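Sulfotransferase (Alicyclobacillus acidocaldarius subsp. acidocaldarius, PDB 3RNL) probably transfers sulfuryl groups to an acceptor substrate, and binds magnesium. Local coordinates at residues 67-70 / 71-74; 48-51 / 52-56. All coordinates share one frame; numbering follows the deposited sequence.

Contact 1 (67-70 / 71-74); sequences IRDE and DAYM
Asp69 accepts the N-H of Ala72 on its side chain. The bond runs from Ala72 N to Asp69 OD2, 2.9 Å long. It meets the carboxylate on the anti side, 31° out of its plane. Asp69 CG is anti to the backbone N (chi1 172°) and lies beside its own carbonyl carbon, which brings OD2 to the amide of Ala72. The other oxygen is engaged too. A water donates to Asp69 OD1 at 2.7 Å and accepts from Asp71 N at 3.0 Å. The amide of Asp71 is thus satisfied through water.

This is an N-cap. Asp69 stands just before helix 70-75, and its negative charge is likely to be favourable near the positive end of the helix dipole. The regular helical bonds then take over. Tyr73 N donates to Asp69 O, and Met74 N donates to Glu70 O, each at 2.9 Å. Asp71 brings a second acid close to the cap, with Asp71 OD2 4.4 Å from Asp69 OD2. These like charges should repel mildly, at a surface where water can screen them.

On another side of the turn the contact is apolar. Ile67 CG2 lies 3.8 Å from Ala72 CB and also approaches the backbone N of Tyr73. Ile67 is itself tied to Ala42 by backbone hydrogen bonding. The ring of Tyr73 leads away from the cap to stack on Phe44, and its OH is hydrogen-bonded to Glu88 on strand 85-89.

Contact 2 (48-51 / 52-56); sequences PDFP and ERFTG
Phe54 turns an edge of its ring onto a face of Phe50. The pair is T-shaped, with the planes at 67° and the ring centroids 5.0 Å apart. Phe54 CZ sits 3.7 Å above the Phe50 plane, over the middle of that ring. Next to it, Phe54 CE2 comes to 3.6 Å from Phe50 CD2. In return, Phe50 CE2 lies at the edge of the Phe54 ring, in its plane.

Pro51 packs against the same Phe54 ring. The side chains of Pro51 and Phe54 cross at about a right angle. Pro51 CD is 3.4 Å from Phe54 CE1, and Pro51 CG is 3.5 Å from the same atom. Phe54 CG stands opposite its own carbonyl carbon (chi1 -63°), and this brings the ring alongside Pro51 and up to Phe50. The backbone between bends at Glu52 and Arg53, whose side chains start out away from residues 48-51.

The contact lies in the long loop between strand 34-35 and helix 60-64, and pairs apolar side chains across a bend. Met62 of that helix touches both phenylalanines, and Tyr96 packs against them as well. Asn63 OD1 accepts from the backbone N of Phe54, which ties the turn to the same helix. Replacing Phe54 by an alanine would probably leave the Phe50 face without its edge partner and open a gap beside Pro51.

The contact between the side chains is entirely apolar. It therefore probably rests on shape and burial, with a small contribution from the slightly positive edge of Phe54 meeting the electron-rich face of Phe50.

From the N terminus, the chain leaves strand 34-35 and enters a long loop. Contact 2 comes first and closes a short turn in that loop. Helix 60-64 follows, then a short connection, and contact 1 opens there at the start of helix 70-75. The two are in series, with neither nesting nor crossing, and their centres lie about 18 Å apart. Arg68 bridges them by packing, with Arg68 NH2 3.8 Å from Phe50 CD2. Contact 2 joins the loop to helix 60-64 and the region around Tyr96. Contact 1 joins the next helix to the 42-45 region and to strand 85-89 of the central parallel sheet.

Contact 1 (67-70 / 71-74)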
ATOM      1  N   ILE A  67      10.889 -10.792   4.708  1.00 12.32           N
ATOM      2  CA  ILE A  67      10.978 -12.244   4.651  1.00 12.42           C
ATOM      3  C   ILE A  67      11.303 -12.657   3.226  1.00 16.34           C
ATOM      4  O   ILE A  67      10.561 -12.347   2.299  1.00 15.50           O
ATOM      5  CB  ILE A  67       9.685 -12.899   5.137  1.00 16.27           C
ATOM      6  CG1 ILE A  67       9.508 -12.573   6.630  1.00 22.84           C
ATOM      7  CG2 ILE A  67       9.754 -14.425   4.931  1.00 16.83           C
ATOM      8  CD1 ILE A  67       8.276 -13.152   7.259  1.00 27.55           C
ATOM      9  N   ARG A  68      12.496 -13.210   3.050  1.00 16.95           N
ATOM     10  CA  ARG A  68      12.971 -13.616   1.735  1.00 17.24           C
ATOM     11  C   ARG A  68      12.921 -15.100   1.412  1.00 24.11           C
ATOM     12  O   ARG A  68      13.120 -15.489   0.262  1.00 29.01           O
ATOM     13  CB  ARG A  68      14.395 -13.093   1.573  1.00 19.85           C
ATOM     14  CG  ARG A  68      14.450 -11.601   1.899  1.00 24.76           C
ATOM     15  CD  ARG A  68      15.869 -11.063   2.024  1.00 30.04           C
ATOM     16  NE  ARG A  68      15.810  -9.663   2.422  1.00 29.13           N
ATOM     17  CZ  ARG A  68      16.300  -8.648   1.720  1.00 28.72           C
ATOM     18  NH1 ARG A  68      16.930  -8.865   0.570  1.00 22.33           N
ATOM     19  NH2 ARG A  68      16.169  -7.408   2.185  1.00 28.63           N
ATOM     20  N   ASP A  69      12.596 -15.910   2.410  1.00 20.01           N
ATOM     21  CA  ASP A  69      12.636 -17.360   2.275  1.00 24.44           C
ATOM     22  C   ASP A  69      11.217 -17.876   2.149  1.00 22.91           C
ATOM     23  O   ASP A  69      10.351 -17.521   2.942  1.00 19.27           O
ATOM     24  CB  ASP A  69      13.313 -17.978   3.499  1.00 26.35           C
ATOM     25  CG  ASP A  69      13.219 -19.499   3.522  1.00 44.68           C
ATOM     26  OD1 ASP A  69      13.894 -20.155   2.701  1.00 57.47           O
ATOM     27  OD2 ASP A  69      12.483 -20.041   4.376  1.00 44.63           O
ATOM     28  N   GLU A  70      10.980 -18.717   1.153  1.00 20.06           N
ATOM     29  CA  GLU A  70       9.637 -19.200   0.894  1.00 22.47           C
ATOM     30  C   GLU A  70       9.058 -19.984   2.070  1.00 21.00           C
ATOM     31  O   GLU A  70       7.874 -19.864   2.366  1.00 20.61           O
ATOM     32  CB  GLU A  70       9.617 -20.045  -0.380  1.00 31.94           C
ATOM     33  CG  GLU A  70       8.259 -20.593  -0.748  1.00 47.80           C
ATOM     34  CD  GLU A  70       8.311 -21.399  -2.029  1.00 65.93           C
ATOM     35  OE1 GLU A  70       9.426 -21.594  -2.562  1.00 73.84           O
ATOM     36  OE2 GLU A  70       7.242 -21.836  -2.504  1.00 69.74           O
ATOM     37  N   ASP A  71       9.878 -20.807   2.720  1.00 20.26           N
ATOM     38  CA  ASP A  71       9.397 -21.600   3.847  1.00 20.81           C
ATOM     39  C   ASP A  71       8.975 -20.696   5.008  1.00 20.08           C
ATOM     40  O   ASP A  71       7.933 -20.918   5.630  1.00 18.67           O
ATOM     41  CB  ASP A  71      10.464 -22.590   4.326  1.00 27.20           C
ATOM     42  CG  ASP A  71      10.744 -23.693   3.310  1.00 45.07           C
ATOM     43  OD1 ASP A  71       9.877 -23.951   2.448  1.00 44.95           O
ATOM     44  OD2 ASP A  71      11.832 -24.309   3.380  1.00 53.28           O
ATOM     45  N   ALA A  72       9.786 -19.678   5.289  1.00 18.85           N
ATOM     46  CA  ALA A  72       9.475 -18.730   6.358  1.00 18.62           C
ATOM     47  C   ALA A  72       8.210 -17.963   5.995  1.00 17.34           C
ATOM     48  O   ALA A  72       7.360 -17.678   6.847  1.00 16.30           O
ATOM     49  CB  ALA A  72      10.628 -17.775   6.578  1.00 18.06           C
ATOM     50  N   TYR A  73       8.070 -17.632   4.718  1.00 14.02           N
ATOM     51  CA  TYR A  73       6.861 -16.922   4.307  1.00 14.05           C
ATOM     52  C   TYR A  73       5.622 -17.783   4.545  1.00 16.17           C
ATOM     53  O   TYR A  73       4.614 -17.313   5.088  1.00 15.20           O
ATOM     54  CB  TYR A  73       6.949 -16.483   2.834  1.00 14.12           C
ATOM     55  CG  TYR A  73       5.737 -15.700   2.400  1.00 14.69           C
ATOM     56  CD1 TYR A  73       5.540 -14.395   2.832  1.00 13.94           C
ATOM     57  CD2 TYR A  73       4.779 -16.274   1.577  1.00 16.47           C
ATOM     58  CE1 TYR A  73       4.407 -13.677   2.446  1.00 15.00           C
ATOM     59  CE2 TYR A  73       3.657 -15.565   1.186  1.00 15.55           C
ATOM     60  CZ  TYR A  73       3.480 -14.273   1.622  1.00 15.12           C
ATOM     61  OH  TYR A  73       2.354 -13.575   1.238  1.00 13.15           O
HETATM   62  N   MSE A  74       5.688 -19.051   4.149  1.00 14.58           N
HETATM   63  CA  MSE A  74       4.530 -19.925   4.317  1.00 17.50           C
HETATM   64  C   MSE A  74       4.169 -20.098   5.795  1.00 18.74           C
HETATM   65  O   MSE A  74       2.993 -20.249   6.131  1.00 16.29           O
HETATM   66  CB  MSE A  74       4.755 -21.275   3.631  1.00 19.46           C
HETATM   67  CG  MSE A  74       4.894 -21.148   2.107  1.00 23.01           C
HETATM   68 SE   MSE A  74       3.348 -20.235   1.307  0.55 32.78          SE
HETATM   69  CE  MSE A  74       2.007 -21.346   2.120  1.00 25.25           C
TER
HETATM   70  O   HOH W   1      12.357 -21.934   1.477  1.00 43.36           O

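Contact 2 (48-51 / 52-56)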
ATOM      1  N   PRO A  48      12.887  -9.585  -5.198  1.00 13.25           N
ATOM      2  CA  PRO A  48      13.790  -9.490  -6.352  1.00 14.46           C
ATOM      3  C   PRO A  48      13.924  -8.095  -6.970  1.00 18.93           C
ATOM      4  O   PRO A  48      14.869  -7.870  -7.734  1.00 17.49           O
ATOM      5  CB  PRO A  48      13.185 -10.482  -7.359  1.00 14.27           C
ATOM      6  CG  PRO A  48      12.423 -11.464  -6.480  1.00 15.85           C
ATOM      7  CD  PRO A  48      11.833 -10.595  -5.408  1.00 14.60           C
ATOM      8  N   ASP A  49      13.003  -7.183  -6.663  1.00 11.46           N
ATOM      9  CA  ASP A  49      13.089  -5.810  -7.168  1.00 11.30           C
ATOM     10  C   ASP A  49      13.892  -4.897  -6.234  1.00 14.71           C
ATOM     11  O   ASP A  49      14.151  -3.741  -6.574  1.00 15.64           O
ATOM     12  CB  ASP A  49      11.679  -5.216  -7.317  1.00  9.99           C
ATOM     13  CG  ASP A  49      10.883  -5.855  -8.444  1.00 15.55           C
ATOM     14  OD1 ASP A  49      11.490  -6.238  -9.473  1.00 18.60           O
ATOM     15  OD2 ASP A  49       9.651  -5.983  -8.292  1.00 15.30           O
ATOM     16  N   PHE A  50      14.245  -5.397  -5.049  1.00 14.67           N
ATOM     17  CA  PHE A  50      14.950  -4.588  -4.058  1.00 15.44           C
ATOM     18  C   PHE A  50      16.367  -4.315  -4.542  1.00 17.61           C
ATOM     19  O   PHE A  50      16.944  -5.129  -5.249  1.00 17.17           O
ATOM     20  CB  PHE A  50      15.105  -5.334  -2.727  1.00 15.17           C
ATOM     21  CG  PHE A  50      13.894  -5.308  -1.829  1.00 12.95           C
ATOM     22  CD1 PHE A  50      12.660  -4.864  -2.276  1.00 13.53           C
ATOM     23  CD2 PHE A  50      14.020  -5.729  -0.510  1.00 15.08           C
ATOM     24  CE1 PHE A  50      11.556  -4.859  -1.405  1.00 16.36           C
ATOM     25  CE2 PHE A  50      12.940  -5.732   0.356  1.00 16.04           C
ATOM     26  CZ  PHE A  50      11.708  -5.290  -0.084  1.00 12.78           C
ATOM     27  N   PRO A  51      16.948  -3.183  -4.120  1.00 15.35           N
ATOM     28  CA  PRO A  51      18.395  -3.014  -4.304  1.00 20.13           C
ATOM     29  C   PRO A  51      19.143  -3.977  -3.391  1.00 20.93           C
ATOM     30  O   PRO A  51      18.512  -4.636  -2.563  1.00 20.10           O
ATOM     31  CB  PRO A  51      18.637  -1.578  -3.833  1.00 23.89           C
ATOM     32  CG  PRO A  51      17.558  -1.334  -2.819  1.00 22.54           C
ATOM     33  CD  PRO A  51      16.338  -2.068  -3.371  1.00 16.56           C
ATOM     34  N   GLU A  52      20.468  -4.030  -3.486  1.00 20.23           N
ATOM     35  CA  GLU A  52      21.219  -4.958  -2.651  1.00 23.19           C
ATOM     36  C   GLU A  52      20.982  -4.682  -1.177  1.00 20.88           C
ATOM     37  O   GLU A  52      20.859  -5.603  -0.372  1.00 25.36           O
ATOM     38  CB  GLU A  52      22.716  -4.904  -2.951  1.00 33.61           C
ATOM     39  CG  GLU A  52      23.506  -5.933  -2.159  1.00 47.73           C
ATOM     40  CD  GLU A  52      24.997  -5.869  -2.426  1.00 67.67           C
ATOM     41  OE1 GLU A  52      25.467  -4.830  -2.944  1.00 75.93           O
ATOM     42  OE2 GLU A  52      25.697  -6.858  -2.117  1.00 66.46           O
ATOM     43  N   ARG A  53      20.978  -3.408  -0.808  1.00 19.18           N
ATOM     44  CA  ARG A  53      20.570  -3.032   0.538  1.00 21.17           C
ATOM     45  C   ARG A  53      20.072  -1.588   0.579  1.00 20.44           C
ATOM     46  O   ARG A  53      20.493  -0.742  -0.224  1.00 19.67           O
ATOM     47  CB  ARG A  53      21.687  -3.276   1.567  1.00 30.72           C
ATOM     48  CG  ARG A  53      22.729  -2.197   1.643  1.00 33.43           C
ATOM     49  CD  ARG A  53      23.755  -2.461   2.762  1.00 39.33           C
ATOM     50  NE  ARG A  53      23.194  -2.324   4.107  1.00 41.47           N
ATOM     51  CZ  ARG A  53      23.220  -1.199   4.821  1.00 39.01           C
ATOM     52  NH1 ARG A  53      23.774  -0.099   4.316  1.00 32.09           N
ATOM     53  NH2 ARG A  53      22.688  -1.171   6.041  1.00 39.09           N
ATOM     54  N   PHE A  54      19.185  -1.304   1.522  1.00 15.27           N
ATOM     55  CA  PHE A  54      18.673   0.054   1.698  1.00 12.44           C
ATOM     56  C   PHE A  54      19.621   0.790   2.623  1.00 13.20           C
ATOM     57  O   PHE A  54      20.039   0.253   3.657  1.00 17.19           O
ATOM     58  CB  PHE A  54      17.265   0.040   2.294  1.00 13.62           C
ATOM     59  CG  PHE A  54      16.254  -0.630   1.410  1.00 12.12           C
ATOM     60  CD1 PHE A  54      15.841  -0.016   0.233  1.00 12.38           C
ATOM     61  CD2 PHE A  54      15.732  -1.875   1.744  1.00 15.40           C
ATOM     62  CE1 PHE A  54      14.896  -0.626  -0.604  1.00 16.06           C
ATOM     63  CE2 PHE A  54      14.788  -2.497   0.919  1.00 17.72           C
ATOM     64  CZ  PHE A  54      14.368  -1.874  -0.253  1.00 13.91           C
ATOM     65  N   THR A  55      20.041   1.968   2.180  1.00 16.55           N
ATOM     66  CA  THR A  55      21.086   2.746   2.843  1.00 18.86           C
ATOM     67  C   THR A  55      20.700   3.944   3.717  1.00 21.16           C
ATOM     68  O   THR A  55      21.577   4.613   4.259  1.00 21.28           O
ATOM     69  CB  THR A  55      22.068   3.223   1.803  1.00 24.13           C
ATOM     70  OG1 THR A  55      21.414   4.197   0.986  1.00 20.02           O
ATOM     71  CG2 THR A  55      22.475   2.039   0.936  1.00 21.25           C
ATOM     72  N   GLY A  56      19.416   4.268   3.803  1.00 16.98           N
ATOM     73  CA  GLY A  56      19.009   5.473   4.508  1.00 17.53           C
ATOM     74  C   GLY A  56      18.981   5.311   6.017  1.00 19.54           C
ATOM     75  O   GLY A  56      19.010   4.196   6.532  1.00 18.26           O
TER